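Local structure of acidocalcisomal pyrophosphatase (Trypanosoma brucei brucei, 5C5V) at residues Ser108-Tyr113 with Pro176-Ile181; Arg163-Ile168 with Val185-Lys190. The protein probably hydrolyses inorganic pyrophosphate to phosphate with the help of magnesium ions. All blocks are in the same frame, centred on the assembly; numbering follows the deposited sequence.

The centres of the two contacts lie about 11 Å apart, on the same side of the chain's centre, and both involve the small antiparallel sheet of strands 166-168, 177-182 and 185-186. Along the chain the segments alternate: 108-113, 163-168, 176-181, 185-190. Strand 177-182 is the middle strand of that sheet. In contact 1 its beginning pairs with strand 110-117 of another antiparallel sheet. In contact 2 the chain ahead of strand 166-168 meets the chain that follows strand 185-186. The contacts touch directly, with Lys178 O close to Glu167 N. Contact 1 thus joins two sheets, whereas contact 2 reaches the imidodiphosphate and magnesium site.

Contact 1: Ser108-Tyr113 with Pro176-Ile181; sequences SYRVLY and PIKQDI
Strands 110-113 and 177-179 run antiparallel, with 174° between their directions and 4.8 Å between their axes. Val111 and Ile177 form a single hydrogen-bonded pair. Val111 N donates to Ile177 O at 2.8 Å. Ile177 N returns a bond to Val111 O at 3.0 Å. One water joins Tyr109 O to Gln179 N. The Val111-Ile177 bridge connects the sheet of strands 94-101, 110-117 and 123-126 to the sheet that carries Glu167, a magnesium ligand. On one face of the pair, Val111 CB packs against Ile177 CB at 3.8 Å. Ile177 CD1 reaches the edge of the Tyr113 ring, near its plane and beside OH, which is hydrogen-bonded to Gly236 O. On the other face, Arg110 and Lys178 lie side by side and point the same way. The Arg110 chain bends at chi2 (-67°), which brings its guanidinium over Lys178. Lys178 CB sits 3.4 Å from the guanidinium plane, offset toward its rim. Arg110 NH1 donates to Tyr109 O at 2.8 Å, and Arg110 NH2 forms a salt bridge with Glu172. Arg110 NH2 lies 4.6 Å from Lys178 NZ, and Glu172, also in a weak, long ion pair with Lys178, probably offsets the two charges.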
ATOM      1  N   SER A 108     -34.493  11.232  18.845  1.00 65.86           N
ATOM      2  CA  SER A 108     -34.254  10.526  20.102  1.00 66.41           C
ATOM      3  C   SER A 108     -32.930   9.771  20.085  1.00 66.01           C
ATOM      4  O   SER A 108     -32.398   9.401  21.131  1.00 65.91           O
ATOM      5  CB  SER A 108     -35.400   9.558  20.407  1.00 66.26           C
ATOM      6  OG  SER A 108     -35.454   8.518  19.446  1.00 65.73           O
ATOM      7  N   TYR A 109     -32.401   9.549  18.890  1.00 66.99           N
ATOM      8  CA  TYR A 109     -31.188   8.767  18.731  1.00 65.63           C
ATOM      9  C   TYR A 109     -29.989   9.363  19.465  1.00 65.41           C
ATOM     10  O   TYR A 109     -29.716  10.555  19.361  1.00 65.53           O
ATOM     11  CB  TYR A 109     -30.873   8.624  17.250  1.00 64.77           C
ATOM     12  CG  TYR A 109     -29.703   7.726  16.945  1.00 62.66           C
ATOM     13  CD1 TYR A 109     -29.796   6.350  17.108  1.00 61.50           C
ATOM     14  CD2 TYR A 109     -28.511   8.254  16.470  1.00 61.58           C
ATOM     15  CE1 TYR A 109     -28.727   5.521  16.813  1.00 59.82           C
ATOM     16  CE2 TYR A 109     -27.431   7.433  16.162  1.00 59.29           C
ATOM     17  CZ  TYR A 109     -27.543   6.070  16.341  1.00 58.74           C
ATOM     18  OH  TYR A 109     -26.469   5.257  16.045  1.00 56.78           O
ATOM     19  N   ARG A 110     -29.281   8.519  20.209  1.00 61.80           N
ATOM     20  CA  ARG A 110     -28.073   8.918  20.924  1.00 60.56           C
ATOM     21  C   ARG A 110     -27.017   7.824  20.822  1.00 58.83           C
ATOM     22  O   ARG A 110     -27.338   6.631  20.780  1.00 58.33           O
ATOM     23  CB  ARG A 110     -28.372   9.213  22.407  1.00 62.03           C
ATOM     24  CG  ARG A 110     -29.198  10.468  22.673  1.00 63.33           C
ATOM     25  CD  ARG A 110     -28.436  11.725  22.302  1.00 61.97           C
ATOM     26  NE  ARG A 110     -29.186  12.939  22.626  1.00 62.44           N
ATOM     27  CZ  ARG A 110     -30.247  13.364  21.948  1.00 63.06           C
ATOM     28  NH1 ARG A 110     -30.685  12.676  20.899  1.00 63.49           N
ATOM     29  NH2 ARG A 110     -30.866  14.474  22.315  1.00 62.80           N
ATOM     30  N   VAL A 111     -25.756   8.233  20.748  1.00 59.99           N
ATOM     31  CA  VAL A 111     -24.654   7.295  20.882  1.00 58.03           C
ATOM     32  C   VAL A 111     -23.922   7.576  22.186  1.00 58.08           C
ATOM     33  O   VAL A 111     -23.304   8.626  22.348  1.00 57.53           O
ATOM     34  CB  VAL A 111     -23.665   7.379  19.715  1.00 56.35           C
ATOM     35  CG1 VAL A 111     -22.598   6.320  19.890  1.00 54.77           C
ATOM     36  CG2 VAL A 111     -24.391   7.213  18.374  1.00 56.25           C
ATOM     37  N   LEU A 112     -24.008   6.629  23.114  1.00 59.18           N
ATOM     38  CA  LEU A 112     -23.437   6.787  24.441  1.00 59.25           C
ATOM     39  C   LEU A 112     -22.113   6.057  24.565  1.00 57.56           C
ATOM     40  O   LEU A 112     -21.917   5.016  23.937  1.00 56.68           O
ATOM     41  CB  LEU A 112     -24.408   6.277  25.517  1.00 60.75           C
ATOM     42  CG  LEU A 112     -25.648   7.129  25.785  1.00 62.70           C
ATOM     43  CD1 LEU A 112     -26.491   7.216  24.531  1.00 63.16           C
ATOM     44  CD2 LEU A 112     -26.464   6.587  26.971  1.00 63.93           C
ATOM     45  N   TYR A 113     -21.222   6.612  25.389  1.00 59.56           N
ATOM     46  CA  TYR A 113     -19.904   6.047  25.624  1.00 58.25           C
ATOM     47  C   TYR A 113     -19.718   5.610  27.070  1.00 58.87           C
ATOM     48  O   TYR A 113     -20.186   6.267  28.003  1.00 60.04           O
ATOM     49  CB  TYR A 113     -18.819   7.049  25.249  1.00 57.20           C
ATOM     50  CG  TYR A 113     -18.740   7.325  23.759  1.00 56.47           C
ATOM     51  CD1 TYR A 113     -17.719   6.792  22.979  1.00 55.06           C
ATOM     52  CD2 TYR A 113     -19.695   8.118  23.139  1.00 57.08           C
ATOM     53  CE1 TYR A 113     -17.652   7.049  21.603  1.00 54.24           C
ATOM     54  CE2 TYR A 113     -19.645   8.375  21.795  1.00 56.26           C
ATOM     55  CZ  TYR A 113     -18.623   7.841  21.027  1.00 54.88           C
ATOM     56  OH  TYR A 113     -18.598   8.122  19.695  1.00 54.04           O
ATOM     57  N   PRO A 176     -23.235  12.709  24.724  1.00 55.21           N
ATOM     58  CA  PRO A 176     -23.457  11.668  23.731  1.00 55.08           C
ATOM     59  C   PRO A 176     -23.491  12.251  22.323  1.00 54.69           C
ATOM     60  O   PRO A 176     -23.677  13.458  22.153  1.00 54.44           O
ATOM     61  CB  PRO A 176     -24.819  11.099  24.126  1.00 57.06           C
ATOM     62  CG  PRO A 176     -25.503  12.231  24.836  1.00 57.86           C
ATOM     63  CD  PRO A 176     -24.402  12.892  25.604  1.00 56.86           C
ATOM     64  N   ILE A 177     -23.300  11.407  21.321  1.00 55.99           N
ATOM     65  CA  ILE A 177     -23.483  11.866  19.956  1.00 55.53           C
ATOM     66  C   ILE A 177     -24.961  11.858  19.602  1.00 57.33           C
ATOM     67  O   ILE A 177     -25.694  10.917  19.902  1.00 58.51           O
ATOM     68  CB  ILE A 177     -22.700  11.021  18.976  1.00 54.02           C
ATOM     69  CG1 ILE A 177     -21.228  11.427  19.043  1.00 52.19           C
ATOM     70  CG2 ILE A 177     -23.234  11.229  17.574  1.00 54.04           C
ATOM     71  CD1 ILE A 177     -20.302  10.493  18.285  1.00 50.66           C
ATOM     72  N   LYS A 178     -25.396  12.945  18.987  1.00 56.87           N
ATOM     73  CA  LYS A 178     -26.759  13.050  18.501  1.00 58.61           C
ATOM     74  C   LYS A 178     -26.779  13.621  17.086  1.00 58.07           C
ATOM     75  O   LYS A 178     -25.750  14.076  16.562  1.00 56.41           O
ATOM     76  CB  LYS A 178     -27.597  13.921  19.431  1.00 59.73           C
ATOM     77  CG  LYS A 178     -27.276  15.394  19.336  1.00 58.87           C
ATOM     78  CD  LYS A 178     -28.150  16.190  20.297  1.00 59.87           C
ATOM     79  CE  LYS A 178     -28.102  17.681  20.010  1.00 59.31           C
ATOM     80  NZ  LYS A 178     -29.398  18.342  20.353  1.00 60.64           N
ATOM     81  N   GLN A 179     -27.947  13.578  16.459  1.00 58.71           N
ATOM     82  CA  GLN A 179     -28.094  14.248  15.185  1.00 58.17           C
ATOM     83  C   GLN A 179     -28.459  15.707  15.436  1.00 58.17           C
ATOM     84  O   GLN A 179     -29.377  16.015  16.203  1.00 59.33           O
ATOM     85  CB  GLN A 179     -29.140  13.556  14.308  1.00 59.56           C
ATOM     86  CG  GLN A 179     -29.086  14.008  12.858  1.00 58.75           C
ATOM     87  CD  GLN A 179     -29.859  13.104  11.917  1.00 59.92           C
ATOM     88  OE1 GLN A 179     -30.389  12.069  12.317  1.00 61.16           O
ATOM     89  NE2 GLN A 179     -29.935  13.506  10.655  1.00 59.46           N
ATOM     90  N   ASP A 180     -27.713  16.606  14.810  1.00 59.21           N
ATOM     91  CA  ASP A 180     -28.016  18.022  14.866  1.00 59.10           C
ATOM     92  C   ASP A 180     -29.432  18.278  14.335  1.00 60.44           C
ATOM     93  O   ASP A 180     -29.940  17.524  13.501  1.00 60.96           O
ATOM     94  CB  ASP A 180     -26.973  18.804  14.066  1.00 57.46           C
ATOM     95  CG  ASP A 180     -27.036  20.287  14.317  1.00 57.03           C
ATOM     96  OD1 ASP A 180     -27.663  20.709  15.317  1.00 57.87           O
ATOM     97  OD2 ASP A 180     -26.447  21.038  13.509  1.00 56.06           O
ATOM     98  N   ILE A 181     -30.068  19.325  14.852  1.00 61.90           N
ATOM     99  CA  ILE A 181     -31.422  19.706  14.460  1.00 62.64           C
ATOM    100  C   ILE A 181     -31.399  21.004  13.647  1.00 62.21           C
ATOM    101  O   ILE A 181     -30.886  22.032  14.113  1.00 61.44           O
ATOM    102  CB  ILE A 181     -32.340  19.912  15.698  1.00 63.67           C
ATOM    103  CG1 ILE A 181     -32.381  18.652  16.581  1.00 64.13           C
ATOM    104  CG2 ILE A 181     -33.745  20.342  15.261  1.00 64.41           C
ATOM    105  CD1 ILE A 181     -32.997  17.442  15.899  1.00 64.88           C
TER
HETATM  106  O   HOH W   1     -30.446  12.260  17.339  1.00 61.41           O

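Contact 2: Arg163-Ile168 with Val185-Lys190; sequences RAKFEI and VPRFYK. With MG (magnesium ion), chain F; 2PN (imidodiphosphoric acid), chain C.
Arg187 O is gripped by Lys165 N at 3.0 Å and by Gln179 NE2. Tyr189 N donates to Arg163 O, and this bond and the one from Lys165 N bridge Ala164 with Phe188. Lys165 is the centre of an inverse gamma turn. The Arg187 chain is extended from CG to NE, with CG anti to the backbone N (chi1 174°), and carries the guanidinium to the ligand. Arg187 NH1 donates to imidodiphosphate O1 at 2.9 Å, almost straight (170°), and Arg187 NH2 donates to O3 of the same ligand at 2.8 Å. Asp180 forms a salt bridge with Arg187 NH1. Lys165 runs beside Arg187, with its CG over one guanidinium face, offset toward the rim. Their positive ends serve the same anionic site, and Lys165 NZ lies 3.0 Å from ligand N1. Imidodiphosphate occupies this pocket, which is consistent with the substrate site of a soluble pyrophosphatase. Tyr296, Tyr198 and Lys297 also bond the ligand. Glu167 OE2 binds a magnesium ion at 2.2 Å and forms a salt bridge with Lys165 NZ at 2.8 Å, through its anti lone pair. The metal also binds O1 and O4 of imidodiphosphate and three waters, giving six coordinating oxygens. One of these waters makes a weak bond to Glu167 OE1. Lys165 CG lies 3.6 Å from Tyr189 CZ. Phe188 CE1 touches Ala164 CB. Another water lies in the guanidinium plane of Arg163 and links NH1 to Tyr189 O. Arg163 NH2 pairs with Asp193 and bonds His191 O of the second subunit.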
ATOM      1  N   ARG A 163     -24.510  11.656   4.925  1.00 54.43           N
ATOM      2  CA  ARG A 163     -24.883  13.054   5.102  1.00 55.50           C
ATOM      3  C   ARG A 163     -25.772  13.364   6.323  1.00 56.97           C
ATOM      4  O   ARG A 163     -26.190  14.511   6.497  1.00 57.41           O
ATOM      5  CB  ARG A 163     -25.575  13.551   3.841  1.00 56.56           C
ATOM      6  CG  ARG A 163     -26.906  12.892   3.556  1.00 58.71           C
ATOM      7  CD  ARG A 163     -27.505  13.473   2.273  1.00 59.45           C
ATOM      8  NE  ARG A 163     -26.730  13.104   1.092  1.00 58.65           N
ATOM      9  CZ  ARG A 163     -26.863  13.682  -0.098  1.00 59.08           C
ATOM     10  NH1 ARG A 163     -27.741  14.664  -0.260  1.00 59.70           N
ATOM     11  NH2 ARG A 163     -26.120  13.289  -1.132  1.00 58.14           N
ATOM     12  N   ALA A 164     -26.045  12.370   7.166  1.00 55.57           N
ATOM     13  CA  ALA A 164     -26.699  12.640   8.458  1.00 56.90           C
ATOM     14  C   ALA A 164     -25.700  13.375   9.336  1.00 55.39           C
ATOM     15  O   ALA A 164     -24.604  12.877   9.567  1.00 53.84           O
ATOM     16  CB  ALA A 164     -27.173  11.362   9.129  1.00 57.52           C
ATOM     17  N   LYS A 165     -26.054  14.580   9.774  1.00 56.74           N
ATOM     18  CA  LYS A 165     -25.111  15.428  10.489  1.00 55.44           C
ATOM     19  C   LYS A 165     -25.105  15.147  11.998  1.00 55.91           C
ATOM     20  O   LYS A 165     -25.682  15.890  12.788  1.00 56.51           O
ATOM     21  CB  LYS A 165     -25.418  16.900  10.219  1.00 55.36           C
ATOM     22  CG  LYS A 165     -24.186  17.781  10.048  1.00 54.02           C
ATOM     23  CD  LYS A 165     -23.459  18.032  11.352  1.00 53.41           C
ATOM     24  CE  LYS A 165     -22.245  18.940  11.165  1.00 51.72           C
ATOM     25  NZ  LYS A 165     -21.484  19.159  12.445  1.00 51.22           N
ATOM     26  N   PHE A 166     -24.450  14.057  12.380  1.00 54.60           N
ATOM     27  CA  PHE A 166     -24.265  13.746  13.778  1.00 54.83           C
ATOM     28  C   PHE A 166     -23.200  14.670  14.365  1.00 53.60           C
ATOM     29  O   PHE A 166     -22.338  15.162  13.638  1.00 52.31           O
ATOM     30  CB  PHE A 166     -23.880  12.288  13.954  1.00 54.29           C
ATOM     31  CG  PHE A 166     -24.944  11.332  13.512  1.00 55.75           C
ATOM     32  CD1 PHE A 166     -24.777  10.563  12.369  1.00 54.92           C
ATOM     33  CD2 PHE A 166     -26.118  11.212  14.226  1.00 57.68           C
ATOM     34  CE1 PHE A 166     -25.756   9.683  11.965  1.00 56.08           C
ATOM     35  CE2 PHE A 166     -27.100  10.328  13.834  1.00 59.11           C
ATOM     36  CZ  PHE A 166     -26.929   9.566  12.694  1.00 58.19           C
ATOM     37  N   GLU A 167     -23.302  14.910  15.672  1.00 55.42           N
ATOM     38  CA  GLU A 167     -22.464  15.836  16.422  1.00 54.51           C
ATOM     39  C   GLU A 167     -22.374  15.355  17.868  1.00 54.99           C
ATOM     40  O   GLU A 167     -23.343  14.832  18.416  1.00 56.50           O
ATOM     41  CB  GLU A 167     -23.049  17.253  16.432  1.00 54.80           C
ATOM     42  CG  GLU A 167     -22.789  18.101  15.205  1.00 54.22           C
ATOM     43  CD  GLU A 167     -23.326  19.532  15.353  1.00 54.74           C
ATOM     44  OE1 GLU A 167     -23.861  19.870  16.442  1.00 55.45           O
ATOM     45  OE2 GLU A 167     -23.217  20.319  14.371  1.00 54.19           O
ATOM     46  N   ILE A 168     -21.224  15.552  18.493  1.00 53.97           N
ATOM     47  CA  ILE A 168     -21.136  15.434  19.935  1.00 54.51           C
ATOM     48  C   ILE A 168     -22.064  16.478  20.549  1.00 55.46           C
ATOM     49  O   ILE A 168     -21.979  17.651  20.191  1.00 54.98           O
ATOM     50  CB  ILE A 168     -19.701  15.649  20.433  1.00 53.33           C
ATOM     51  CG1 ILE A 168     -18.790  14.533  19.902  1.00 52.26           C
ATOM     52  CG2 ILE A 168     -19.684  15.734  21.936  1.00 53.78           C
ATOM     53  CD1 ILE A 168     -17.340  14.683  20.302  1.00 50.98           C
ATOM     54  N   VAL A 185     -36.256  19.734  12.113  1.00 65.58           N
ATOM     55  CA  VAL A 185     -36.074  18.315  11.793  1.00 65.89           C
ATOM     56  C   VAL A 185     -34.612  17.874  11.940  1.00 65.37           C
ATOM     57  O   VAL A 185     -33.702  18.707  11.892  1.00 64.53           O
ATOM     58  CB  VAL A 185     -36.538  18.015  10.356  1.00 66.19           C
ATOM     59  CG1 VAL A 185     -38.008  18.342  10.213  1.00 66.78           C
ATOM     60  CG2 VAL A 185     -35.721  18.823   9.357  1.00 65.07           C
ATOM     61  N   PRO A 186     -34.377  16.562  12.115  1.00 64.01           N
ATOM     62  CA  PRO A 186     -32.995  16.058  12.122  1.00 63.32           C
ATOM     63  C   PRO A 186     -32.241  16.477  10.847  1.00 62.22           C
ATOM     64  O   PRO A 186     -32.776  16.329   9.753  1.00 62.54           O
ATOM     65  CB  PRO A 186     -33.175  14.540  12.204  1.00 64.01           C
ATOM     66  CG  PRO A 186     -34.490  14.368  12.899  1.00 64.90           C
ATOM     67  CD  PRO A 186     -35.352  15.495  12.406  1.00 64.83           C
ATOM     68  N   ARG A 187     -31.033  17.015  11.000  1.00 61.66           N
ATOM     69  CA  ARG A 187     -30.319  17.651   9.894  1.00 60.52           C
ATOM     70  C   ARG A 187     -29.565  16.683   8.974  1.00 60.05           C
ATOM     71  O   ARG A 187     -28.778  15.848   9.425  1.00 59.71           O
ATOM     72  CB  ARG A 187     -29.352  18.693  10.459  1.00 59.36           C
ATOM     73  CG  ARG A 187     -28.416  19.352   9.462  1.00 57.89           C
ATOM     74  CD  ARG A 187     -27.415  20.243  10.197  1.00 56.59           C
ATOM     75  NE  ARG A 187     -26.457  20.898   9.310  1.00 55.28           N
ATOM     76  CZ  ARG A 187     -25.311  21.446   9.711  1.00 54.17           C
ATOM     77  NH1 ARG A 187     -24.947  21.401  10.991  1.00 53.49           N
ATOM     78  NH2 ARG A 187     -24.510  22.027   8.825  1.00 52.88           N
ATOM     79  N   PHE A 188     -29.820  16.807   7.675  1.00 58.61           N
ATOM     80  CA  PHE A 188     -29.019  16.136   6.653  1.00 57.98           C
ATOM     81  C   PHE A 188     -28.390  17.198   5.779  1.00 57.11           C
ATOM     82  O   PHE A 188     -29.028  18.205   5.491  1.00 57.39           O
ATOM     83  CB  PHE A 188     -29.859  15.189   5.792  1.00 59.00           C
ATOM     84  CG  PHE A 188     -30.453  14.033   6.548  1.00 60.02           C
ATOM     85  CD1 PHE A 188     -29.846  12.785   6.515  1.00 59.86           C
ATOM     86  CD2 PHE A 188     -31.616  14.190   7.289  1.00 60.84           C
ATOM     87  CE1 PHE A 188     -30.382  11.722   7.205  1.00 60.69           C
ATOM     88  CE2 PHE A 188     -32.161  13.126   7.973  1.00 61.78           C
ATOM     89  CZ  PHE A 188     -31.542  11.892   7.932  1.00 61.81           C
ATOM     90  N   TYR A 189     -27.143  16.993   5.369  1.00 59.58           N
ATOM     91  CA  TYR A 189     -26.529  17.905   4.417  1.00 58.87           C
ATOM     92  C   TYR A 189     -27.367  17.986   3.150  1.00 59.81           C
ATOM     93  O   TYR A 189     -27.703  16.966   2.551  1.00 60.57           O
ATOM     94  CB  TYR A 189     -25.130  17.454   4.043  1.00 57.29           C
ATOM     95  CG  TYR A 189     -24.094  17.617   5.106  1.00 56.11           C
ATOM     96  CD1 TYR A 189     -24.035  18.769   5.878  1.00 55.75           C
ATOM     97  CD2 TYR A 189     -23.146  16.626   5.320  1.00 55.09           C
ATOM     98  CE1 TYR A 189     -23.070  18.915   6.837  1.00 54.67           C
ATOM     99  CE2 TYR A 189     -22.179  16.764   6.277  1.00 53.87           C
ATOM    100  CZ  TYR A 189     -22.143  17.905   7.035  1.00 53.85           C
ATOM    101  OH  TYR A 189     -21.164  18.049   7.987  1.00 52.90           O
ATOM    102  N   LYS A 190     -27.693  19.199   2.735  1.00 61.22           N
ATOM    103  CA  LYS A 190     -28.436  19.377   1.503  1.00 61.82           C
ATOM    104  C   LYS A 190     -27.484  19.388   0.309  1.00 61.03           C
ATOM    105  O   LYS A 190     -27.820  18.889  -0.769  1.00 61.74           O
ATOM    106  CB  LYS A 190     -29.246  20.665   1.563  1.00 62.29           C
ATOM    107  CG  LYS A 190     -30.196  20.852   0.422  1.00 63.29           C
ATOM    108  CD  LYS A 190     -31.054  22.080   0.673  1.00 64.11           C
ATOM    109  CE  LYS A 190     -31.831  22.491  -0.563  1.00 64.66           C
ATOM    110  NZ  LYS A 190     -32.469  23.822  -0.336  1.00 65.29           N
TER
HETATM  111 MG    MG F 504     -22.652  22.447  14.093  1.00 56.12          MG
HETATM  112  P1  2PN C 501     -21.441  22.912  11.028  1.00 55.18           P
HETATM  113  O1  2PN C 501     -22.661  22.809  11.979  1.00 56.48           O
HETATM  114  O2  2PN C 501     -20.857  24.346  11.139  1.00 54.34           O
HETATM  115  O3  2PN C 501     -21.887  22.534   9.587  1.00 55.50           O
HETATM  116  N1  2PN C 501     -20.329  21.797  11.467  1.00 54.44           N
HETATM  117  P2  2PN C 501     -19.423  21.870  12.830  0.75 54.10           P
HETATM  118  O4  2PN C 501     -20.337  22.046  14.096  1.00 55.20           O
HETATM  119  O5  2PN C 501     -18.525  23.085  12.700  1.00 52.94           O
HETATM  120  O6  2PN C 501     -18.628  20.647  12.968  1.00 53.27           O
HETATM  121  O   HOH W   2     -30.030  15.694   1.573  1.00 62.27           O
HETATM  122  O   HOH W   3     -22.758  22.458  16.311  1.00 56.80           O
HETATM  123  O   HOH W   4     -22.517  24.551  14.206  0.64 55.93           O
HETATM  124  O   HOH W   5     -24.567  23.163  14.115  1.00 56.15           O